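Local coordinates for protein cystathionine gamma-lyase (Saccharomyces cerevisiae, PDB 1N8P) that belongs to the Cys/Met metabolism family of pyridoxal-5'-phosphate-dependent enzymes and assembles as four subunits with pyridoxal-5'-phosphate in their pockets, at residues A[6-11]-A[65-70]; A[49-54]-A[235-240]; A[86-91]-A[111-116]; A[320-325]-A[366-371]. One frame throughout, in Å; residues are numbered along the deposited sequence.

Contact 1 of 4, residues A[6-11]-A[65-70]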
loop_
_atom_site.group_PDB
_atom_site.type_symbol
_atom_site.label_atom_id
_atom_site.label_comp_id
_atom_site.label_asym_id
_atom_site.label_seq_id
_atom_site.Cartn_x
_atom_site.Cartn_y
_atom_site.Cartn_z
ATOM N N ASP A 6 11.519 20.956 -22.568
ATOM C CA ASP A 6 11.191 19.812 -23.400
ATOM C C ASP A 6 9.670 19.775 -23.563
ATOM O O ASP A 6 8.962 20.654 -23.065
ATOM C CB ASP A 6 11.673 18.549 -22.708
ATOM C CG ASP A 6 13.169 18.538 -22.521
ATOM O OD1 ASP A 6 13.877 18.373 -23.520
ATOM O OD2 ASP A 6 13.651 18.708 -21.390
ATOM N N LYS A 7 9.161 18.759 -24.246
ATOM C CA LYS A 7 7.729 18.649 -24.467
ATOM C C LYS A 7 6.985 18.024 -23.284
ATOM O O LYS A 7 7.573 17.346 -22.426
ATOM C CB LYS A 7 7.484 17.835 -25.720
ATOM C CG LYS A 7 8.157 18.387 -26.961
ATOM C CD LYS A 7 7.552 19.718 -27.332
ATOM C CE LYS A 7 7.465 19.905 -28.840
ATOM N NZ LYS A 7 6.555 21.050 -29.148
ATOM N N PHE A 8 5.672 18.238 -23.266
ATOM C CA PHE A 8 4.785 17.742 -22.203
ATOM C C PHE A 8 4.972 16.295 -21.768
ATOM O O PHE A 8 4.909 16.013 -20.582
ATOM C CB PHE A 8 3.320 17.928 -22.599
ATOM C CG PHE A 8 2.371 17.574 -21.515
ATOM C CD1 PHE A 8 1.758 18.570 -20.768
ATOM C CD2 PHE A 8 2.122 16.246 -21.201
ATOM C CE1 PHE A 8 0.913 18.254 -19.718
ATOM C CE2 PHE A 8 1.284 15.920 -20.164
ATOM C CZ PHE A 8 0.676 16.921 -19.415
ATOM N N ALA A 9 5.153 15.376 -22.709
ATOM C CA ALA A 9 5.341 13.978 -22.329
ATOM C C ALA A 9 6.650 13.835 -21.561
ATOM O O ALA A 9 6.724 13.035 -20.625
ATOM C CB ALA A 9 5.353 13.079 -23.561
ATOM N N THR A 10 7.669 14.622 -21.937
ATOM C CA THR A 10 8.972 14.572 -21.263
ATOM C C THR A 10 8.859 15.118 -19.848
ATOM O O THR A 10 9.450 14.592 -18.895
ATOM C CB THR A 10 10.061 15.410 -21.985
ATOM O OG1 THR A 10 10.113 15.070 -23.378
ATOM C CG2 THR A 10 11.443 15.146 -21.333
ATOM N N LYS A 11 8.110 16.193 -19.685
ATOM C CA LYS A 11 7.977 16.721 -18.346
ATOM C C LYS A 11 7.207 15.743 -17.475
ATOM O O LYS A 11 7.569 15.532 -16.325
ATOM C CB LYS A 11 7.297 18.076 -18.381
ATOM C CG LYS A 11 8.254 19.220 -18.713
ATOM C CD LYS A 11 7.517 20.539 -18.927
ATOM C CE LYS A 11 7.476 20.936 -20.397
ATOM N NZ LYS A 11 6.735 22.221 -20.551
ATOM N N ALA A 65 2.783 21.190 -11.233
ATOM C CA ALA A 65 3.111 22.570 -11.590
ATOM C C ALA A 65 3.792 22.626 -12.958
ATOM O O ALA A 65 3.413 23.429 -13.821
ATOM C CB ALA A 65 4.023 23.164 -10.535
ATOM N N ALA A 66 4.796 21.772 -13.154
ATOM C CA ALA A 66 5.517 21.717 -14.424
ATOM C C ALA A 66 4.591 21.422 -15.568
ATOM O O ALA A 66 4.691 22.030 -16.628
ATOM C CB ALA A 66 6.600 20.646 -14.378
ATOM N N LEU A 67 3.690 20.470 -15.380
ATOM C CA LEU A 67 2.788 20.127 -16.475
ATOM C C LEU A 67 1.825 21.294 -16.663
ATOM O O LEU A 67 1.325 21.550 -17.766
ATOM C CB LEU A 67 2.027 18.824 -16.169
ATOM C CG LEU A 67 2.806 17.534 -15.861
ATOM C CD1 LEU A 67 1.795 16.416 -15.672
ATOM C CD2 LEU A 67 3.778 17.180 -16.973
ATOM N N GLU A 68 1.590 22.028 -15.581
ATOM C CA GLU A 68 0.690 23.160 -15.647
ATOM C C GLU A 68 1.416 24.446 -16.030
ATOM O O GLU A 68 0.868 25.533 -15.867
ATOM C CB GLU A 68 -0.004 23.351 -14.320
ATOM C CG GLU A 68 -1.338 24.040 -14.448
ATOM C CD GLU A 68 -2.277 23.282 -15.375
ATOM O OE1 GLU A 68 -2.772 22.212 -14.980
ATOM O OE2 GLU A 68 -2.516 23.754 -16.513
ATOM N N ASN A 69 2.635 24.314 -16.556
ATOM C CA ASN A 69 3.466 25.451 -16.966
ATOM C C ASN A 69 3.436 26.468 -15.876
ATOM O O ASN A 69 3.199 27.633 -16.135
ATOM C CB ASN A 69 2.934 26.103 -18.240
ATOM C CG ASN A 69 3.879 27.161 -18.787
ATOM O OD1 ASN A 69 5.092 26.989 -18.730
ATOM N ND2 ASN A 69 3.331 28.240 -19.335
ATOM N N ALA A 70 3.674 26.029 -14.652
ATOM C CA ALA A 70 3.617 26.920 -13.513
ATOM C C ALA A 70 4.808 26.829 -12.572
ATOM O O ALA A 70 5.511 25.825 -12.497
ATOM C CB ALA A 70 2.326 26.663 -12.734
#

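Contact 2 of 4, residues A[49-54]-A[235-240]. With PLP (pyridoxal-5'-phosphate), chain F.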
loop_
_atom_site.group_PDB
_atom_site.type_symbol
_atom_site.label_atom_id
_atom_site.label_comp_id
_atom_site.label_asym_id
_atom_site.label_seq_id
_atom_site.Cartn_x
_atom_site.Cartn_y
_atom_site.Cartn_z
ATOM N N TYR A 49 9.248 17.750 9.197
ATOM C CA TYR A 49 7.982 17.126 9.565
ATOM C C TYR A 49 7.067 16.840 8.370
ATOM O O TYR A 49 6.738 17.739 7.579
ATOM C CB TYR A 49 7.223 17.976 10.583
ATOM C CG TYR A 49 6.089 17.203 11.225
ATOM C CD1 TYR A 49 6.343 15.998 11.903
ATOM C CD2 TYR A 49 4.763 17.645 11.126
ATOM C CE1 TYR A 49 5.316 15.253 12.459
ATOM C CE2 TYR A 49 3.717 16.899 11.684
ATOM C CZ TYR A 49 4.004 15.698 12.350
ATOM O OH TYR A 49 2.994 14.929 12.901
ATOM N N SER A 50 6.664 15.577 8.253
ATOM C CA SER A 50 5.785 15.122 7.178
ATOM C C SER A 50 4.785 16.183 6.685
ATOM O O SER A 50 4.764 16.547 5.489
ATOM C CB SER A 50 5.021 13.872 7.636
ATOM O OG SER A 50 3.971 13.551 6.735
ATOM N N ARG A 51 3.965 16.670 7.617
ATOM C CA ARG A 51 2.932 17.660 7.320
ATOM C C ARG A 51 3.483 18.913 6.659
ATOM O O ARG A 51 3.015 19.326 5.587
ATOM C CB ARG A 51 2.171 18.025 8.597
ATOM C CG ARG A 51 1.068 19.025 8.366
ATOM C CD ARG A 51 0.011 18.877 9.430
ATOM N NE ARG A 51 0.619 18.767 10.752
ATOM C CZ ARG A 51 1.434 19.681 11.287
ATOM N NH1 ARG A 51 1.746 20.784 10.615
ATOM N NH2 ARG A 51 1.941 19.494 12.500
ATOM N N SER A 52 4.478 19.517 7.296
ATOM C CA SER A 52 5.087 20.714 6.736
ATOM C C SER A 52 5.630 20.419 5.345
ATOM O O SER A 52 5.782 21.337 4.530
ATOM C CB SER A 52 6.221 21.220 7.621
ATOM O OG SER A 52 6.792 22.392 7.052
ATOM N N GLN A 53 5.927 19.142 5.089
ATOM C CA GLN A 53 6.436 18.695 3.786
ATOM C C GLN A 53 7.074 17.316 3.846
ATOM O O GLN A 53 7.760 16.994 4.817
ATOM C CB GLN A 53 7.477 19.681 3.232
ATOM C CG GLN A 53 8.241 19.205 1.984
ATOM C CD GLN A 53 7.402 19.210 0.733
ATOM O OE1 GLN A 53 6.442 18.454 0.613
ATOM N NE2 GLN A 53 7.755 20.066 -0.210
ATOM N N ASN A 54 6.837 16.519 2.801
ATOM C CA ASN A 54 7.406 15.175 2.659
ATOM C C ASN A 54 7.682 14.966 1.171
ATOM O O ASN A 54 6.954 15.474 0.327
ATOM C CB ASN A 54 6.436 14.102 3.156
ATOM C CG ASN A 54 5.395 13.711 2.109
ATOM O OD1 ASN A 54 4.271 14.219 2.121
ATOM N ND2 ASN A 54 5.768 12.809 1.195
ATOM N N GLY A 235 -4.007 21.575 7.904
ATOM C CA GLY A 235 -3.693 20.163 7.754
ATOM C C GLY A 235 -4.471 19.318 6.746
ATOM O O GLY A 235 -4.369 18.094 6.755
ATOM N N ALA A 236 -5.258 19.942 5.877
ATOM C CA ALA A 236 -6.009 19.188 4.880
ATOM C C ALA A 236 -5.034 18.699 3.823
ATOM O O ALA A 236 -5.179 18.997 2.634
ATOM C CB ALA A 236 -7.039 20.065 4.254
ATOM N N ILE A 237 -4.037 17.939 4.257
ATOM C CA ILE A 237 -3.015 17.444 3.344
ATOM C C ILE A 237 -3.260 16.047 2.863
ATOM O O ILE A 237 -3.893 15.246 3.536
ATOM C CB ILE A 237 -1.644 17.497 3.994
ATOM C CG1 ILE A 237 -1.773 17.047 5.455
ATOM C CG2 ILE A 237 -1.065 18.924 3.862
ATOM C CD1 ILE A 237 -0.460 16.945 6.200
ATOM N N PRO A 238 -2.736 15.728 1.677
ATOM C CA PRO A 238 -2.899 14.410 1.076
ATOM C C PRO A 238 -1.967 13.477 1.794
ATOM O O PRO A 238 -1.108 13.938 2.530
ATOM C CB PRO A 238 -2.483 14.666 -0.362
ATOM C CG PRO A 238 -1.304 15.620 -0.187
ATOM C CD PRO A 238 -1.795 16.562 0.895
ATOM N N SER A 239 -2.101 12.175 1.590
ATOM C CA SER A 239 -1.213 11.260 2.271
ATOM C C SER A 239 -0.037 10.948 1.366
ATOM O O SER A 239 -0.122 11.123 0.146
ATOM C CB SER A 239 -1.945 9.983 2.637
ATOM O OG SER A 239 -1.429 8.891 1.894
ATOM N N PRO A 240 1.088 10.502 1.947
ATOM C CA PRO A 240 2.240 10.188 1.127
ATOM C C PRO A 240 1.908 9.134 0.104
ATOM O O PRO A 240 2.379 9.202 -1.036
ATOM C CB PRO A 240 3.252 9.700 2.144
ATOM C CG PRO A 240 2.960 10.492 3.327
ATOM C CD PRO A 240 1.451 10.473 3.374
HETATM N N1 PLP F . -2.756 17.045 19.417
HETATM C C2 PLP F . -1.974 16.309 20.296
HETATM C C2A PLP F . -2.546 16.249 21.712
HETATM C C3 PLP F . -0.710 15.758 19.739
HETATM O O3 PLP F . 0.015 15.058 20.624
HETATM C C4 PLP F . -0.366 15.998 18.397
HETATM C C4A PLP F . 0.876 15.450 17.856
HETATM C C5 PLP F . -1.309 16.821 17.546
HETATM C C6 PLP F . -2.477 17.316 18.097
HETATM C C5A PLP F . -1.012 16.986 16.012
HETATM O O4P PLP F . -1.757 16.059 15.206
HETATM P P PLP F . -1.709 16.074 13.579
HETATM O O1P PLP F . -2.261 14.740 13.262
HETATM O O2P PLP F . -0.233 16.265 13.171
HETATM O O3P PLP F . -2.414 17.251 13.082
#

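Contact 3 of 4, residues A[86-91]-A[111-116]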
loop_
_atom_site.group_PDB
_atom_site.type_symbol
_atom_site.label_atom_id
_atom_site.label_comp_id
_atom_site.label_asym_id
_atom_site.label_seq_id
_atom_site.Cartn_x
_atom_site.Cartn_y
_atom_site.Cartn_z
ATOM N N ILE A 86 -8.458 27.978 -0.684
ATOM C CA ILE A 86 -8.499 29.208 -1.448
ATOM C C ILE A 86 -9.557 30.175 -0.893
ATOM O O ILE A 86 -9.316 31.381 -0.791
ATOM C CB ILE A 86 -8.793 28.944 -2.935
ATOM C CG1 ILE A 86 -7.724 28.030 -3.540
ATOM C CG2 ILE A 86 -8.805 30.270 -3.693
ATOM C CD1 ILE A 86 -7.900 27.788 -5.084
ATOM N N LEU A 87 -10.722 29.664 -0.525
ATOM C CA LEU A 87 -11.732 30.541 0.005
ATOM C C LEU A 87 -11.396 31.075 1.398
ATOM O O LEU A 87 -11.768 32.194 1.740
ATOM C CB LEU A 87 -13.070 29.827 0.031
ATOM C CG LEU A 87 -13.636 29.496 -1.346
ATOM C CD1 LEU A 87 -14.843 28.597 -1.199
ATOM C CD2 LEU A 87 -14.030 30.758 -2.071
ATOM N N GLN A 88 -10.696 30.296 2.214
ATOM C CA GLN A 88 -10.381 30.756 3.560
ATOM C C GLN A 88 -9.152 31.645 3.564
ATOM O O GLN A 88 -8.814 32.229 4.588
ATOM C CB GLN A 88 -10.200 29.564 4.514
ATOM C CG GLN A 88 -8.913 28.773 4.355
ATOM C CD GLN A 88 -9.028 27.335 4.890
ATOM O OE1 GLN A 88 -8.020 26.635 5.056
ATOM N NE2 GLN A 88 -10.262 26.886 5.147
ATOM N N SER A 89 -8.485 31.748 2.420
ATOM C CA SER A 89 -7.310 32.596 2.307
ATOM C C SER A 89 -7.826 33.994 1.982
ATOM O O SER A 89 -7.066 34.973 1.990
ATOM C CB SER A 89 -6.362 32.112 1.188
ATOM O OG SER A 89 -6.828 32.450 -0.115
ATOM N N LEU A 90 -9.123 34.088 1.701
ATOM C CA LEU A 90 -9.717 35.382 1.391
ATOM C C LEU A 90 -9.859 36.246 2.645
ATOM O O LEU A 90 -9.905 35.739 3.767
ATOM C CB LEU A 90 -11.096 35.220 0.736
ATOM C CG LEU A 90 -11.191 34.673 -0.686
ATOM C CD1 LEU A 90 -12.612 34.849 -1.157
ATOM C CD2 LEU A 90 -10.225 35.372 -1.608
ATOM N N PRO A 91 -9.929 37.574 2.462
ATOM C CA PRO A 91 -10.071 38.452 3.623
ATOM C C PRO A 91 -11.464 38.274 4.216
ATOM O O PRO A 91 -12.443 38.163 3.477
ATOM C CB PRO A 91 -9.849 39.833 3.025
ATOM C CG PRO A 91 -10.428 39.682 1.642
ATOM C CD PRO A 91 -9.907 38.344 1.205
ATOM N N THR A 111 -19.818 28.544 0.903
ATOM C CA THR A 111 -20.709 28.768 2.037
ATOM C C THR A 111 -20.105 28.379 3.401
ATOM O O THR A 111 -20.165 29.153 4.362
ATOM C CB THR A 111 -22.007 27.975 1.821
ATOM O OG1 THR A 111 -22.617 28.409 0.601
ATOM C CG2 THR A 111 -22.971 28.168 2.992
ATOM N N LYS A 112 -19.527 27.183 3.483
ATOM C CA LYS A 112 -18.940 26.709 4.739
ATOM C C LYS A 112 -17.888 27.664 5.326
ATOM O O LYS A 112 -18.046 28.170 6.452
ATOM C CB LYS A 112 -18.339 25.317 4.540
ATOM N N VAL A 113 -16.810 27.900 4.577
ATOM C CA VAL A 113 -15.776 28.804 5.059
ATOM C C VAL A 113 -16.414 30.179 5.207
ATOM O O VAL A 113 -15.885 31.055 5.895
ATOM C CB VAL A 113 -14.559 28.854 4.100
ATOM C CG1 VAL A 113 -13.677 30.055 4.422
ATOM C CG2 VAL A 113 -13.751 27.566 4.235
ATOM N N ALA A 114 -17.562 30.348 4.553
ATOM C CA ALA A 114 -18.332 31.588 4.639
ATOM C C ALA A 114 -19.199 31.395 5.877
ATOM O O ALA A 114 -20.391 31.705 5.886
ATOM C CB ALA A 114 -19.208 31.763 3.403
ATOM N N ASN A 115 -18.569 30.843 6.908
ATOM C CA ASN A 115 -19.207 30.560 8.189
ATOM C C ASN A 115 -20.402 31.479 8.462
ATOM O O ASN A 115 -20.273 32.717 8.527
ATOM C CB ASN A 115 -18.162 30.653 9.314
ATOM C CG ASN A 115 -17.168 29.499 9.275
ATOM O OD1 ASN A 115 -17.317 28.524 10.002
ATOM N ND2 ASN A 115 -16.165 29.593 8.404
ATOM N N ALA A 116 -21.567 30.853 8.610
ATOM C CA ALA A 116 -22.805 31.570 8.850
ATOM C C ALA A 116 -23.185 32.327 7.583
ATOM O O ALA A 116 -24.206 32.031 6.967
ATOM C CB ALA A 116 -22.643 32.539 10.030
#

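Contact 4 of 4, residues A[320-325]-A[366-371]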
loop_
_atom_site.group_PDB
_atom_site.type_symbol
_atom_site.label_atom_id
_atom_site.label_comp_id
_atom_site.label_asym_id
_atom_site.label_seq_id
_atom_site.Cartn_x
_atom_site.Cartn_y
_atom_site.Cartn_z
ATOM N N SER A 320 -32.505 7.255 -18.799
ATOM C CA SER A 320 -32.277 6.315 -17.719
ATOM C C SER A 320 -32.014 4.953 -18.372
ATOM O O SER A 320 -31.185 4.177 -17.912
ATOM C CB SER A 320 -33.507 6.250 -16.826
ATOM O OG SER A 320 -33.155 5.845 -15.517
ATOM N N LYS A 321 -32.722 4.683 -19.464
ATOM C CA LYS A 321 -32.583 3.439 -20.212
ATOM C C LYS A 321 -31.148 3.305 -20.724
ATOM O O LYS A 321 -30.443 2.351 -20.392
ATOM C CB LYS A 321 -33.550 3.452 -21.391
ATOM C CG LYS A 321 -33.514 2.217 -22.259
ATOM C CD LYS A 321 -34.233 1.077 -21.591
ATOM C CE LYS A 321 -34.544 -0.012 -22.585
ATOM N NZ LYS A 321 -35.615 -0.895 -22.048
ATOM N N PHE A 322 -30.743 4.265 -21.550
ATOM C CA PHE A 322 -29.405 4.326 -22.115
ATOM C C PHE A 322 -28.396 4.084 -21.003
ATOM O O PHE A 322 -27.547 3.223 -21.091
ATOM C CB PHE A 322 -29.169 5.713 -22.702
ATOM C CG PHE A 322 -27.862 5.864 -23.406
ATOM C CD1 PHE A 322 -27.733 5.483 -24.720
ATOM C CD2 PHE A 322 -26.760 6.397 -22.752
ATOM C CE1 PHE A 322 -26.529 5.629 -25.378
ATOM C CE2 PHE A 322 -25.553 6.544 -23.410
ATOM C CZ PHE A 322 -25.441 6.159 -24.724
ATOM N N ALA A 323 -28.505 4.851 -19.938
ATOM C CA ALA A 323 -27.591 4.719 -18.834
ATOM C C ALA A 323 -27.452 3.297 -18.300
ATOM O O ALA A 323 -26.580 3.035 -17.472
ATOM C CB ALA A 323 -28.010 5.660 -17.721
ATOM N N SER A 324 -28.295 2.376 -18.753
ATOM C CA SER A 324 -28.209 1.005 -18.266
ATOM C C SER A 324 -28.007 -0.033 -19.364
ATOM O O SER A 324 -27.392 -1.066 -19.154
ATOM C CB SER A 324 -29.463 0.659 -17.478
ATOM O OG SER A 324 -29.681 1.592 -16.434
ATOM N N SER A 325 -28.537 0.251 -20.539
ATOM C CA SER A 325 -28.429 -0.655 -21.660
ATOM C C SER A 325 -26.983 -0.813 -22.096
ATOM O O SER A 325 -26.648 -1.766 -22.784
ATOM C CB SER A 325 -29.277 -0.114 -22.819
ATOM O OG SER A 325 -30.579 0.246 -22.369
ATOM N N ASP A 366 -33.569 15.191 -19.918
ATOM C CA ASP A 366 -33.375 14.092 -20.867
ATOM C C ASP A 366 -31.961 14.095 -21.435
ATOM O O ASP A 366 -31.726 13.651 -22.548
ATOM C CB ASP A 366 -34.436 14.134 -21.997
ATOM C CG ASP A 366 -34.429 15.451 -22.801
ATOM O OD1 ASP A 366 -34.312 16.528 -22.188
ATOM O OD2 ASP A 366 -34.570 15.415 -24.046
ATOM N N LEU A 367 -31.022 14.573 -20.627
ATOM C CA LEU A 367 -29.611 14.665 -21.003
ATOM C C LEU A 367 -28.690 13.570 -20.448
ATOM O O LEU A 367 -28.618 13.358 -19.243
ATOM C CB LEU A 367 -29.061 15.991 -20.527
ATOM C CG LEU A 367 -27.594 16.235 -20.820
ATOM C CD1 LEU A 367 -27.478 16.946 -22.169
ATOM C CD2 LEU A 367 -26.999 17.065 -19.695
ATOM N N VAL A 368 -27.970 12.891 -21.331
ATOM C CA VAL A 368 -27.033 11.860 -20.908
ATOM C C VAL A 368 -25.597 12.398 -21.020
ATOM O O VAL A 368 -25.183 12.913 -22.070
ATOM C CB VAL A 368 -27.154 10.585 -21.776
ATOM C CG1 VAL A 368 -25.989 9.653 -21.500
ATOM C CG2 VAL A 368 -28.455 9.880 -21.480
ATOM N N ARG A 369 -24.851 12.297 -19.928
ATOM C CA ARG A 369 -23.468 12.742 -19.903
ATOM C C ARG A 369 -22.530 11.536 -19.797
ATOM O O ARG A 369 -22.688 10.680 -18.913
ATOM C CB ARG A 369 -23.258 13.673 -18.732
ATOM C CG ARG A 369 -21.822 13.910 -18.338
ATOM C CD ARG A 369 -21.851 14.846 -17.181
ATOM N NE ARG A 369 -20.736 14.775 -16.242
ATOM C CZ ARG A 369 -20.312 13.678 -15.630
ATOM N NH1 ARG A 369 -20.885 12.504 -15.867
ATOM N NH2 ARG A 369 -19.362 13.778 -14.711
ATOM N N ILE A 370 -21.564 11.462 -20.708
ATOM C CA ILE A 370 -20.617 10.354 -20.734
ATOM C C ILE A 370 -19.135 10.730 -20.666
ATOM O O ILE A 370 -18.667 11.691 -21.274
ATOM C CB ILE A 370 -20.853 9.438 -21.958
ATOM C CG1 ILE A 370 -20.765 10.231 -23.240
ATOM C CG2 ILE A 370 -22.242 8.853 -21.893
ATOM C CD1 ILE A 370 -21.143 9.421 -24.447
ATOM N N SER A 371 -18.426 9.933 -19.878
ATOM C CA SER A 371 -16.998 10.038 -19.609
ATOM C C SER A 371 -16.276 8.940 -20.427
ATOM O O SER A 371 -16.199 7.781 -19.998
ATOM C CB SER A 371 -16.794 9.811 -18.105
ATOM O OG SER A 371 -15.484 10.078 -17.675
#

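Contact 1 of 4, residues A[6-11]-A[65-70]
Helix 8-14, close to the N-terminus, packs against the last turn of helix 55-67, with Phe8 and Lys11 on one side and Ala66 and Leu67 on the other. The main element is a CH-pi contact: Leu67 CD2 stands over one face of the Phe8 ring, displaced toward its rim, 4.2 Å from the ring centroid and 18° off the normal. Phe8 CG lies anti to the backbone N (chi1 -174°), which carries the ring across to Leu67, and Phe8 CE1 reaches Leu67 CB at 3.8 Å. The two side chains run nearly perpendicular. Leu67 CD2 also touches Lys11 CB at 3.9 Å, so this methyl meets both the ring and the lysine stem; farther along, Lys11 CD passes Ala66 O. A Schellman motif ends helix 55-67 here, with Ala70 N bonded to Ala65 O at 2.7 Å, Asn69 N to Ala66 O at 3.1 Å, and Asn69 in positive phi. Tyr185 makes a T-shaped (edge-to-face) stack with Phe8, and Asp6 forms a salt bridge with Arg327 of the second subunit. With no hydrogen bond joining them, the two segments meet by apolar and CH-pi packing, to which the lysine lends only its hydrocarbon part.

Contact 2 of 4, residues A[49-54]-A[235-240]
Arg51 and Ile237 meet at about a right angle, the CD1 methyl of Ile237 lying against the arginine's aliphatic stem. Ile237 CD1 lies 3.4 Å from Arg51 CG and also touches CB and CD, while the same stem passes Gly235, with Arg51 CD 4.3 Å from Gly235 CA. Arg51 leaves the backbone with CG anti to N (chi1 -179°), then bends at chi3 (46°), turning the guanidinium toward the edge of the Tyr49 ring. There Tyr49 CD2 sits 3.6 Å above the guanidinium plane, toward its rim, whereas Arg51 NE lies at the edge of the tyrosine ring, near the ring plane. Both groups present an edge to the phosphate of pyridoxal-5'-phosphate: Tyr49 OH is 3.5 Å and Arg51 NE 3.6 Å from O2P. That cofactor is hydrogen-bonded to Gly79, Ser80 and Ser200 of the third subunit, to whose Ser78 OG Gly235 O is also bonded. At the other end of the contact, the side chain of Asn54 rests against the Pro240 ring, just where helices 55-67 and 240-250 begin. The arginine stem thus packs against Ile237 and Gly235 while its charged end faces a phosphate across the subunit boundary, a setting in which the positive charge would probably offset the phosphate's negative charge, although the separations are long for direct bonds.

Contact 3 of 4, residues A[86-91]-A[111-116]
Val113, Gln88 and Leu87 join the last part of helix 79-88 to the chain that follows helix 104-112, in the domain built on the seven-stranded mixed sheet, part of the alpha/beta fold of this cofactor family. Strand 95-99 lies between the two helices in the chain. Val113 points toward the opposite segment and contributes the largest share of the buried surface. Its two methyls divide the work. CG1, anti to the backbone N (chi1 165°), is set against the start of the Gln88 side chain, 3.5 Å from Gln88 CB, and also meets the Leu87 side, at 4.4 Å from Leu87 CB. CG2 meets the amide end. Gln88 crosses the valine at about a right angle; beyond CG its chain is extended, which takes Gln88 NE2 past Val113 CG2, 3.7 Å away. Leu87 also packs on Tyr109 and Phe110 of helix 104-112 and on Leu141 of strand 139-144, while Gln88 packs on Leu230 and Ile234 of helix 221-234 and on Asn115 of the third subunit. No hydrogen bond links the segments. Next to the contact, Ser89 OG turns back to donate a 2.8 Å bond to Ile86 O, approaching 29° out of that carbonyl's plane.

Contact 4 of 4, residues A[320-325]-A[366-371]
Lys321 O, next to the Phe322 that meets Val368 and Ile370, is gripped twice by one residue: Ser325 N gives it the regular helix bond at 2.8 Å, and Ser325 OG a second at 2.9 Å. The hydroxyl comes from above the carbonyl plane, 69° out of it, so it does not use a lone pair. These bonds close the last turn of helix 316-325. Across the contact everything is apolar. Phe322 points toward the strand with CG anti to its own N (chi1 -176°), bringing CD2 and CE2 to Val368 CG1: Phe322 CD2 lies 3.6 Å from Val368 CG1, with the valine methyl oblique to the ring. Ile370 CG2 comes to the ring's edge, near its plane, 4.3 Å from Phe322 CE2. Val368 and Ile370, two apart along strand 367-371, face the helix, while Arg369 between them points away and pairs with Glu343 and Asn149. Phe310 of strand 307-312 adds an edge-to-face stack on Phe322, and Ile384 and Ala387 of helix 377-392 pack on it as well. Helix-on-sheet packing through alternate strand residues is typical of alpha/beta layering; here helix 316-325 lies on the five-stranded mixed sheet.

In contacts 3 and 4 every touching residue is buried; contact 2 is largely buried, with Pro240 partly exposed; contact 1 is only partly buried and lies where the second subunit comes near. Contacts 1 and 2 share an element: helix 55-67 starts just after the 49-54 loop and ends at 65-70, so their segments alternate along the chain. Contact 3 falls between the two halves of contact 2 in sequence. Contact 4, opposite contacts 1 and 2 across the chain's centre, belongs to the separate five-stranded sheet. Contacts 2, 3 and 4 all touch the third subunit. None has a hydrogen bond between its segments; hydrocarbon packing prevails, with an aromatic ring in contacts 1 and 4, and only contact 2 faces a cofactor phosphate.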